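Local coordinates for putative peptide ABC-transport system periplasmic peptide-binding protein (Campylobacter jejuni, PDB 4OEV) that binds nickel(II) outside the cytoplasm, here together with oxalate, as the solute-binding component of an ABC-type nickel importer, at residues 5-14 with 189-198; 33-41 with 130-138. All blocks are in the same frame, centred on the assembly; numbering follows the deposited sequence.

Contact 1 (5-14 with 189-198); sequences DTLIIAVENE and TPRLIIKHIF
The side chains of Thr-6 and Arg-191 run alongside one another: NH2 of Arg-191 donates to OG1 of Thr-6 over 3.2 Å, and that oxygen sits in the guanidinium plane, at its edge. OG1 in turn donates to OD1 of Asp-5, which it meets from above the carboxylate plane. At the far end the carboxylate of Glu-14 stacks on the His-196 ring, the two planes 12° apart, while CG of Glu-14 makes a CH-pi contact 4.0 Å from the ring centroid. CG of Glu-14 stands between its backbone N and carbonyl carbon (chi1 55°), which turns the extended chain across the ring face.

Between these ends, on the face bearing Leu-7, Ile-9 and Val-11, CD1 of Leu-192 lies 3.8 Å from CB of Leu-7, and CG2 of Ile-194 is 3.6 Å from CG2 of Val-11. Alternating backbone bonds, from Arg-191 N to Asp-5 O (3.0 Å) as far as Ile-197 N to Val-11 O (3.2 Å), define the parallel pair; 6-11 is an outermost strand of the four-stranded mixed sheet, with 191-196 inside it and its other side bonded through Ile-8 and Ala-10 to Asp-213 and Ala-214.

Farther out, Glu-175 forms a salt bridge with Arg-191 NE, Gly-171 O accepts from His-196 ND1, and Leu-32 of helix 30-33 covers Leu-192 and Ile-194. OE1 of Glu-12 is hydrogen-bonded to ND1 of the nickel ligand His-481.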
# COMPACT_ATOMS: atom_id res chain seq x y z
N ASP A 5 -22.86 20.83 -3.07
CA ASP A 5 -21.54 21.36 -3.42
C ASP A 5 -20.44 20.80 -2.54
O ASP A 5 -19.28 21.22 -2.63
CB ASP A 5 -21.56 22.90 -3.36
CG ASP A 5 -21.55 23.45 -1.93
OD1 ASP A 5 -21.82 22.72 -0.96
OD2 ASP A 5 -21.32 24.66 -1.77
N THR A 6 -20.80 19.83 -1.70
CA THR A 6 -19.88 19.23 -0.75
C THR A 6 -19.81 17.71 -0.96
O THR A 6 -20.86 17.09 -1.10
CB THR A 6 -20.32 19.51 0.72
OG1 THR A 6 -20.38 20.92 0.97
CG2 THR A 6 -19.39 18.84 1.71
N LEU A 7 -18.59 17.16 -1.03
CA LEU A 7 -18.38 15.70 -1.06
C LEU A 7 -17.82 15.27 0.28
O LEU A 7 -16.87 15.84 0.76
CB LEU A 7 -17.39 15.30 -2.16
CG LEU A 7 -17.95 15.10 -3.57
CD1 LEU A 7 -16.88 14.64 -4.55
CD2 LEU A 7 -19.17 14.17 -3.56
N ILE A 8 -18.41 14.26 0.92
CA ILE A 8 -17.81 13.77 2.16
C ILE A 8 -17.47 12.32 1.97
O ILE A 8 -18.35 11.50 1.74
CB ILE A 8 -18.72 13.93 3.37
CG1 ILE A 8 -19.25 15.36 3.44
CG2 ILE A 8 -18.00 13.47 4.64
CD1 ILE A 8 -19.92 15.70 4.70
N ILE A 9 -16.18 12.00 2.02
CA ILE A 9 -15.73 10.63 1.76
C ILE A 9 -15.01 10.05 2.96
O ILE A 9 -14.07 10.64 3.48
CB ILE A 9 -14.78 10.56 0.56
CG1 ILE A 9 -15.38 11.24 -0.67
CG2 ILE A 9 -14.34 9.13 0.28
CD1 ILE A 9 -14.43 11.20 -1.84
N ALA A 10 -15.44 8.86 3.37
CA ALA A 10 -14.75 8.13 4.41
C ALA A 10 -13.50 7.46 3.87
O ALA A 10 -13.52 6.84 2.80
CB ALA A 10 -15.69 7.05 5.03
N VAL A 11 -12.44 7.54 4.65
CA VAL A 11 -11.19 6.84 4.32
C VAL A 11 -10.64 6.14 5.56
O VAL A 11 -10.59 6.74 6.64
CB VAL A 11 -10.15 7.81 3.75
CG1 VAL A 11 -8.81 7.10 3.60
CG2 VAL A 11 -10.63 8.31 2.38
N GLU A 12 -10.24 4.88 5.41
CA GLU A 12 -9.79 4.08 6.60
C GLU A 12 -8.58 4.68 7.37
O GLU A 12 -8.61 4.81 8.61
CB GLU A 12 -9.47 2.67 6.17
CG GLU A 12 -9.05 1.73 7.33
CD GLU A 12 -8.54 0.43 6.84
OE1 GLU A 12 -8.51 0.28 5.60
OE2 GLU A 12 -8.15 -0.44 7.66
N ASN A 13 -7.55 5.10 6.61
CA ASN A 13 -6.28 5.56 7.17
C ASN A 13 -6.10 7.05 6.96
O ASN A 13 -6.62 7.61 6.01
CB ASN A 13 -5.12 4.80 6.51
CG ASN A 13 -5.23 3.32 6.70
OD1 ASN A 13 -4.99 2.83 7.80
ND2 ASN A 13 -5.61 2.59 5.65
N GLU A 14 -5.39 7.68 7.89
CA GLU A 14 -5.03 9.06 7.78
C GLU A 14 -3.50 9.13 7.78
O GLU A 14 -2.81 8.09 7.82
CB GLU A 14 -5.63 9.87 8.92
CG GLU A 14 -5.28 9.35 10.30
CD GLU A 14 -5.85 10.22 11.42
OE1 GLU A 14 -6.44 11.29 11.11
OE2 GLU A 14 -5.70 9.82 12.60
N THR A 189 -16.62 19.58 -7.76
CA THR A 189 -17.24 19.86 -6.48
C THR A 189 -16.32 20.73 -5.66
O THR A 189 -15.20 20.35 -5.35
CB THR A 189 -17.56 18.55 -5.75
OG1 THR A 189 -18.43 17.79 -6.59
CG2 THR A 189 -18.25 18.80 -4.41
N PRO A 190 -16.80 21.94 -5.33
CA PRO A 190 -15.98 22.97 -4.68
C PRO A 190 -15.50 22.54 -3.29
O PRO A 190 -14.41 22.93 -2.88
CB PRO A 190 -16.93 24.17 -4.60
CG PRO A 190 -18.27 23.62 -4.71
CD PRO A 190 -18.18 22.40 -5.57
N ARG A 191 -16.31 21.78 -2.56
CA ARG A 191 -15.95 21.43 -1.19
C ARG A 191 -15.78 19.92 -1.01
O ARG A 191 -16.64 19.13 -1.41
CB ARG A 191 -17.04 21.97 -0.25
CG ARG A 191 -16.67 22.04 1.21
CD ARG A 191 -17.40 23.20 1.92
NE ARG A 191 -17.19 23.11 3.36
CZ ARG A 191 -17.99 22.47 4.20
NH1 ARG A 191 -17.71 22.42 5.50
NH2 ARG A 191 -19.09 21.89 3.75
N LEU A 192 -14.67 19.52 -0.38
CA LEU A 192 -14.35 18.11 -0.18
C LEU A 192 -13.84 17.82 1.22
O LEU A 192 -12.90 18.45 1.69
CB LEU A 192 -13.33 17.62 -1.22
CG LEU A 192 -12.71 16.22 -1.00
CD1 LEU A 192 -13.78 15.10 -1.03
CD2 LEU A 192 -11.60 15.95 -2.00
N ILE A 193 -14.43 16.82 1.86
CA ILE A 193 -14.06 16.43 3.22
C ILE A 193 -13.73 14.93 3.31
O ILE A 193 -14.50 14.09 2.88
CB ILE A 193 -15.20 16.78 4.20
CG1 ILE A 193 -15.36 18.31 4.25
CG2 ILE A 193 -14.93 16.25 5.55
CD1 ILE A 193 -16.45 18.80 5.21
N ILE A 194 -12.53 14.63 3.80
CA ILE A 194 -12.06 13.26 4.00
C ILE A 194 -12.16 12.92 5.47
O ILE A 194 -11.42 13.42 6.32
CB ILE A 194 -10.61 13.08 3.51
CG1 ILE A 194 -10.46 13.59 2.07
CG2 ILE A 194 -10.11 11.58 3.75
CD1 ILE A 194 -11.22 12.79 1.05
N LYS A 195 -13.11 12.05 5.78
CA LYS A 195 -13.41 11.72 7.15
C LYS A 195 -12.67 10.44 7.55
O LYS A 195 -12.63 9.45 6.79
CB LYS A 195 -14.92 11.57 7.32
CG LYS A 195 -15.39 11.55 8.74
CD LYS A 195 -16.92 11.69 8.82
CE LYS A 195 -17.34 11.51 10.25
NZ LYS A 195 -18.79 11.75 10.44
N HIS A 196 -12.07 10.47 8.73
CA HIS A 196 -11.30 9.33 9.19
C HIS A 196 -12.19 8.29 9.84
O HIS A 196 -12.58 8.44 11.00
CB HIS A 196 -10.23 9.75 10.20
CG HIS A 196 -9.43 8.60 10.74
ND1 HIS A 196 -9.11 8.48 12.07
CD2 HIS A 196 -8.87 7.53 10.11
CE1 HIS A 196 -8.41 7.37 12.25
NE2 HIS A 196 -8.24 6.78 11.08
N ILE A 197 -12.50 7.22 9.11
CA ILE A 197 -13.33 6.14 9.69
C ILE A 197 -12.68 4.80 9.43
O ILE A 197 -12.79 4.26 8.31
CB ILE A 197 -14.78 6.16 9.14
CG1 ILE A 197 -15.44 7.50 9.43
CG2 ILE A 197 -15.61 4.99 9.74
CD1 ILE A 197 -16.87 7.65 8.83
N PHE A 198 -12.01 4.24 10.45
CA PHE A 198 -11.21 3.05 10.22
C PHE A 198 -11.98 1.74 10.49
O PHE A 198 -11.41 0.65 10.36
CB PHE A 198 -9.90 3.12 11.05
CG PHE A 198 -10.02 2.78 12.55
CD1 PHE A 198 -11.23 2.83 13.25
CD2 PHE A 198 -8.86 2.42 13.27
CE1 PHE A 198 -11.30 2.53 14.61
CE2 PHE A 198 -8.92 2.11 14.63
CZ PHE A 198 -10.15 2.16 15.31
O HOH W 1 -10.87 -1.60 8.28

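Contact 2 (33-41 with 130-138); sequences VFSGLTRFD and LDALSIGML
Gly-36 and Gly-136 bring the two backbones to a CA–CA distance of 4.1 Å, and the chains are joined by Met-137 N to Ser-35 O (3.0 Å) and by Thr-38 N to Leu-133 O (3.3 Å). In both bonds the donor stands above the carbonyl plane, and Leu-133 O also receives a weak bond from Leu-37 N. The closeness is direct: CA of Gly-36 lies 3.1 Å from Ile-135 O, and CA of Gly-136 packs against CB of Phe-34. Ile-135 O, buried here, has no polar partner in the model.

OG1 of Thr-38 lies between its own backbone N and carbonyl carbon (chi1 62°), from where it donates to Leu-130 O over 2.9 Å. This joins strand 38-40, half of a two-stranded antiparallel sheet with 46-48, to the short helix 129-132. That helix runs out through a type I turn from Ala-132 to Ile-135, and Asp-131 O, just ahead of the turn, accepts from both N and OG of Ser-134.

Phe-40 presents its ring edge to the helix end and the turn after it: CE1 meets OD1 of Asp-131 at 3.5 Å, with the carboxylate and ring planes 87° apart, and CE2 meets OG of Ser-134 at 3.4 Å. The other carboxylate oxygen, OD2, is held by Asp-389 N. On the apolar side, CD1 of Leu-37 touches CD2 of Leu-133 at 3.9 Å, while CD2 of Leu-37 meets CG of Met-137. The Phe-34 ring edge approaches Met-137 O, and a water accepting from Ser-35 N donates to that same carbonyl. Ala-51 lies against Leu-37, and Ser-87 of helix 81-92 against Met-137.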
# COMPACT_ATOMS: atom_id res chain seq x y z
N VAL A 33 -3.88 17.44 -2.43
CA VAL A 33 -3.13 18.68 -2.33
C VAL A 33 -1.95 18.75 -3.31
O VAL A 33 -1.60 19.83 -3.83
CB VAL A 33 -2.64 18.85 -0.86
CG1 VAL A 33 -1.81 20.11 -0.67
CG2 VAL A 33 -3.84 18.83 0.08
N PHE A 34 -1.32 17.61 -3.57
CA PHE A 34 -0.10 17.62 -4.38
C PHE A 34 -0.30 16.92 -5.71
O PHE A 34 -1.26 16.15 -5.88
CB PHE A 34 1.05 16.95 -3.62
CG PHE A 34 1.39 17.64 -2.34
CD1 PHE A 34 2.35 18.64 -2.32
CD2 PHE A 34 0.73 17.31 -1.17
CE1 PHE A 34 2.65 19.31 -1.14
CE2 PHE A 34 1.02 17.96 0.02
CZ PHE A 34 2.00 18.95 0.04
N SER A 35 0.58 17.22 -6.66
CA SER A 35 0.61 16.46 -7.89
C SER A 35 2.05 16.27 -8.29
O SER A 35 2.90 17.09 -7.92
CB SER A 35 -0.19 17.15 -8.99
OG SER A 35 0.37 18.42 -9.25
N GLY A 36 2.29 15.23 -9.08
CA GLY A 36 3.63 14.82 -9.45
C GLY A 36 3.90 15.08 -10.91
O GLY A 36 3.05 15.64 -11.63
N LEU A 37 5.11 14.71 -11.34
CA LEU A 37 5.51 14.85 -12.73
C LEU A 37 4.71 13.94 -13.63
O LEU A 37 4.48 14.27 -14.80
CB LEU A 37 7.00 14.56 -12.89
CG LEU A 37 7.90 15.47 -12.08
CD1 LEU A 37 9.40 15.17 -12.36
CD2 LEU A 37 7.54 16.94 -12.42
N THR A 38 4.34 12.77 -13.10
CA THR A 38 3.56 11.83 -13.86
C THR A 38 2.29 11.46 -13.11
O THR A 38 2.13 11.76 -11.92
CB THR A 38 4.37 10.55 -14.17
OG1 THR A 38 4.72 9.90 -12.96
CG2 THR A 38 5.67 10.87 -14.93
N ARG A 39 1.38 10.80 -13.82
CA ARG A 39 0.11 10.36 -13.21
C ARG A 39 -0.36 9.10 -13.94
O ARG A 39 0.27 8.70 -14.92
CB ARG A 39 -0.94 11.47 -13.29
CG ARG A 39 -1.42 11.71 -14.72
CD ARG A 39 -2.35 12.88 -14.84
NE ARG A 39 -2.46 13.25 -16.24
CZ ARG A 39 -3.33 12.74 -17.11
NH1 ARG A 39 -3.31 13.15 -18.38
NH2 ARG A 39 -4.25 11.84 -16.72
N PHE A 40 -1.44 8.46 -13.48
CA PHE A 40 -1.97 7.28 -14.13
C PHE A 40 -3.46 7.44 -14.44
O PHE A 40 -4.18 8.00 -13.61
CB PHE A 40 -1.77 6.03 -13.25
CG PHE A 40 -0.37 5.91 -12.74
CD1 PHE A 40 0.61 5.34 -13.53
CD2 PHE A 40 -0.03 6.40 -11.48
CE1 PHE A 40 1.94 5.25 -13.09
CE2 PHE A 40 1.28 6.32 -11.03
CZ PHE A 40 2.27 5.75 -11.83
N ASP A 41 -3.91 6.92 -15.59
CA ASP A 41 -5.33 7.06 -15.98
C ASP A 41 -6.12 5.83 -15.56
O ASP A 41 -5.62 5.03 -14.76
CB ASP A 41 -5.47 7.35 -17.48
CG ASP A 41 -4.99 6.21 -18.39
OD1 ASP A 41 -4.76 5.08 -17.90
OD2 ASP A 41 -4.81 6.46 -19.61
N LEU A 130 9.95 6.53 -13.33
CA LEU A 130 8.83 7.33 -13.83
C LEU A 130 7.59 7.08 -12.96
O LEU A 130 6.86 8.02 -12.67
CB LEU A 130 8.53 6.98 -15.29
CG LEU A 130 9.58 7.58 -16.24
CD1 LEU A 130 9.36 7.04 -17.65
CD2 LEU A 130 9.51 9.10 -16.22
N ASP A 131 7.39 5.83 -12.54
CA ASP A 131 6.29 5.54 -11.61
C ASP A 131 6.55 6.30 -10.33
O ASP A 131 5.63 6.87 -9.76
CB ASP A 131 6.14 4.03 -11.30
CG ASP A 131 5.35 3.30 -12.35
OD1 ASP A 131 5.13 3.90 -13.45
OD2 ASP A 131 4.89 2.17 -12.05
N ALA A 132 7.82 6.32 -9.91
CA ALA A 132 8.21 6.97 -8.65
C ALA A 132 7.96 8.46 -8.69
O ALA A 132 7.68 9.08 -7.66
CB ALA A 132 9.68 6.69 -8.34
N LEU A 133 8.10 9.04 -9.89
CA LEU A 133 7.91 10.47 -10.07
C LEU A 133 6.43 10.87 -10.13
O LEU A 133 6.10 12.02 -10.47
CB LEU A 133 8.66 10.94 -11.34
CG LEU A 133 10.19 10.95 -11.23
CD1 LEU A 133 10.87 11.08 -12.57
CD2 LEU A 133 10.60 12.06 -10.32
N SER A 134 5.53 9.93 -9.78
CA SER A 134 4.12 10.30 -9.70
C SER A 134 3.89 10.88 -8.30
O SER A 134 2.82 11.39 -8.02
CB SER A 134 3.19 9.12 -9.99
OG SER A 134 3.41 8.03 -9.09
N ILE A 135 4.91 10.81 -7.43
CA ILE A 135 4.80 11.41 -6.09
C ILE A 135 4.71 12.92 -6.21
O ILE A 135 5.26 13.51 -7.16
CB ILE A 135 6.00 11.05 -5.16
CG1 ILE A 135 5.65 11.31 -3.70
CG2 ILE A 135 7.28 11.77 -5.53
CD1 ILE A 135 4.72 10.25 -3.05
N GLY A 136 4.02 13.56 -5.26
CA GLY A 136 3.81 15.00 -5.32
C GLY A 136 5.13 15.75 -5.32
O GLY A 136 6.12 15.26 -4.77
N MET A 137 5.17 16.93 -5.96
CA MET A 137 6.33 17.84 -5.87
C MET A 137 6.12 18.81 -4.68
O MET A 137 4.98 19.11 -4.29
CB MET A 137 6.54 18.58 -7.20
CG MET A 137 6.95 17.70 -8.39
SD MET A 137 8.59 16.96 -8.21
CE MET A 137 8.06 15.38 -7.50
N LEU A 138 7.22 19.18 -4.04
CA LEU A 138 7.22 20.10 -2.90
C LEU A 138 7.61 21.52 -3.34
O LEU A 138 8.34 21.67 -4.31
CB LEU A 138 8.21 19.66 -1.84
CG LEU A 138 7.93 18.30 -1.20
CD1 LEU A 138 9.15 17.88 -0.41
CD2 LEU A 138 6.73 18.48 -0.31
O HOH W 2 2.48 19.28 -5.94

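How the contacts relate
Contact 2 is nested along the chain inside the loop closed by contact 1 (5-14, 33-41, 130-138, 189-198). Their centres are 21 Å apart, their nearest atoms about 8 Å, with no touch. Contact 1 pairs two strands of the mixed sheet, whereas contact 2 sets strand 38-40, paired with 46-48, against the end of helix 129-132. Helix 30-33 lies between them: its Leu-32 packs on the strand 191-196, and the chain leaving it enters contact 2. Contact 1 adjoins the bound metal, the Asn-13 side chain being about 5 Å from nickel; contact 2 ties parts within the closed span, its Ile-135 side chain about 6 Å from that of Asn-31, a magnesium site in another structure.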